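Long-range contact in cysteine synthase (Fusobacterium nucleatum subsp. nucleatum, PDB 5Z5C), which probably breaks down L-cysteine with release of hydrogen sulfide, and may also make cysteine, using pyridoxal 5'-phosphate as cofactor: residues Asn157-Tyr162 / Thr189-Gly195. Sequence-based numbering, arbitrary orientation.
Sequences NSEAHY and TGGTVMG. With PLP (pyridoxal-5'-phosphate), chain G.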
# COMPACT_ATOMS: atom_id res chain seq x y z
N ASN B 157 -11.69 7.41 -17.87
CA ASN B 157 -10.46 7.66 -17.15
C ASN B 157 -10.44 9.08 -16.53
O ASN B 157 -10.48 9.22 -15.29
CB ASN B 157 -9.29 7.40 -18.08
CG ASN B 157 -7.94 7.62 -17.43
OD1 ASN B 157 -7.86 8.10 -16.31
ND2 ASN B 157 -6.88 7.25 -18.13
N SER B 158 -10.46 10.12 -17.35
CA SER B 158 -10.52 11.47 -16.83
C SER B 158 -11.74 11.69 -15.94
O SER B 158 -11.63 12.37 -14.91
CB SER B 158 -10.46 12.56 -17.95
OG SER B 158 -11.55 12.47 -18.85
N GLU B 159 -12.87 11.10 -16.32
CA GLU B 159 -14.09 11.22 -15.52
C GLU B 159 -13.92 10.63 -14.13
O GLU B 159 -14.48 11.15 -13.19
CB GLU B 159 -15.29 10.50 -16.14
CG GLU B 159 -15.98 11.16 -17.34
CD GLU B 159 -16.94 10.23 -18.07
OE1 GLU B 159 -17.55 9.36 -17.41
OE2 GLU B 159 -17.06 10.35 -19.30
N ALA B 160 -13.22 9.49 -14.03
CA ALA B 160 -12.95 8.85 -12.72
C ALA B 160 -12.39 9.87 -11.74
O ALA B 160 -12.87 10.00 -10.61
CB ALA B 160 -11.99 7.69 -12.89
N HIS B 161 -11.45 10.68 -12.23
CA HIS B 161 -10.75 11.65 -11.39
C HIS B 161 -11.54 12.93 -11.20
O HIS B 161 -11.41 13.57 -10.15
CB HIS B 161 -9.34 11.90 -11.93
CG HIS B 161 -8.51 10.67 -11.98
ND1 HIS B 161 -8.44 9.79 -10.92
CD2 HIS B 161 -7.76 10.13 -12.96
CE1 HIS B 161 -7.65 8.78 -11.25
NE2 HIS B 161 -7.24 8.96 -12.48
N TYR B 162 -12.41 13.28 -12.16
CA TYR B 162 -13.39 14.34 -11.94
C TYR B 162 -14.38 14.02 -10.80
O TYR B 162 -14.63 14.88 -9.96
CB TYR B 162 -14.15 14.69 -13.27
CG TYR B 162 -15.28 15.68 -13.09
CD1 TYR B 162 -15.03 17.04 -13.06
CD2 TYR B 162 -16.59 15.25 -12.93
CE1 TYR B 162 -16.05 17.95 -12.89
CE2 TYR B 162 -17.63 16.16 -12.76
CZ TYR B 162 -17.35 17.51 -12.74
OH TYR B 162 -18.37 18.42 -12.56
N THR B 189 -1.47 8.79 -18.87
CA THR B 189 -2.68 8.86 -19.70
C THR B 189 -3.24 10.29 -19.78
O THR B 189 -3.93 10.63 -20.73
CB THR B 189 -3.78 7.91 -19.18
OG1 THR B 189 -4.31 8.38 -17.94
CG2 THR B 189 -3.25 6.47 -19.01
N GLY B 190 -2.96 11.11 -18.77
CA GLY B 190 -3.54 12.42 -18.66
C GLY B 190 -4.84 12.45 -17.90
O GLY B 190 -5.37 13.53 -17.65
N GLY B 191 -5.31 11.29 -17.46
CA GLY B 191 -6.59 11.22 -16.80
C GLY B 191 -6.59 12.02 -15.51
O GLY B 191 -7.58 12.64 -15.17
N THR B 192 -5.47 12.01 -14.80
CA THR B 192 -5.37 12.73 -13.54
C THR B 192 -5.47 14.25 -13.71
O THR B 192 -6.31 14.92 -13.09
CB THR B 192 -4.07 12.31 -12.79
OG1 THR B 192 -4.18 10.93 -12.44
CG2 THR B 192 -3.87 13.18 -11.53
N VAL B 193 -4.61 14.82 -14.55
CA VAL B 193 -4.63 16.27 -14.70
C VAL B 193 -5.93 16.82 -15.31
O VAL B 193 -6.46 17.80 -14.81
CB VAL B 193 -3.39 16.77 -15.49
CG1 VAL B 193 -3.50 16.49 -16.98
CG2 VAL B 193 -3.12 18.23 -15.22
N MET B 194 -6.46 16.14 -16.32
CA MET B 194 -7.70 16.54 -17.00
C MET B 194 -8.91 16.46 -16.07
O MET B 194 -9.70 17.38 -16.01
CB MET B 194 -7.97 15.67 -18.23
CG MET B 194 -6.95 15.81 -19.35
SD MET B 194 -6.84 17.46 -20.10
CE MET B 194 -8.58 17.85 -20.29
N GLY B 195 -9.05 15.35 -15.35
CA GLY B 195 -10.21 15.15 -14.48
C GLY B 195 -10.22 16.06 -13.29
O GLY B 195 -11.26 16.64 -12.95
N1 PLP G . 2.58 8.34 -11.70
C2 PLP G . 2.43 7.00 -11.61
C2A PLP G . 3.20 6.17 -10.62
C3 PLP G . 1.47 6.33 -12.50
O3 PLP G . 1.29 4.99 -12.45
C4 PLP G . 0.71 7.14 -13.47
C4A PLP G . -0.25 6.49 -14.39
C5 PLP G . 0.96 8.59 -13.48
C6 PLP G . 1.90 9.11 -12.58
C5A PLP G . 0.21 9.47 -14.46
O4P PLP G . -1.21 9.49 -14.23
P PLP G . -2.27 9.59 -15.44
O1P PLP G . -2.16 8.29 -16.18
O2P PLP G . -3.59 9.85 -14.75
O3P PLP G . -1.79 10.81 -16.21
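The imidazole of His-161 meets Gly-191 at its edge: CD2 lies 3.3 Å from Gly-191 O, close to the ring plane. Thr-192 N and phosphate oxygen O2P of the cofactor sit obliquely to the same ring. The phenol of Tyr-162 likewise has Gly-195 O at its edge, but its hydroxyl leads away to Glu-202. The third flat group is the amide of Asn-157. Its ND2 donates to Thr-189 OG1 at 2.8 Å, and the acceptor is tilted 23° out of the amide plane. CG of Asn-157 is anti to the backbone N (chi1 -179°), which carries the amide toward the phosphate loop. ND2 also bonds Gln-151 O.

Gly-191 and Gly-195 let helix 155-163 lie close to helix 191-196. The axes of segments 157-162 and 191-195 come within 7.2 Å and cross at -56°. With no side chain at either glycine, the backbones meet directly: Ser-158 CA lies 3.9 Å from Gly-191 CA. Three CA-H...O contacts join them, among them Gly-195 CA to Ser-158 O at 3.2 Å.

Thr-189 OG1 donates to O1P of the phosphate (2.8 Å) and accepts from Gly-191 N in an ST turn. Thr-192 OG1 bonds O2P at 2.6 Å. The amides of Thr-189, Gly-190 and Thr-192 also donate to the phosphate, at the N-terminal end of helix 191-196. Asn-157 is thus a second-shell residue: its N-H helps fix the Thr-189 hydroxyl, leaving that proton directed at the cofactor phosphate.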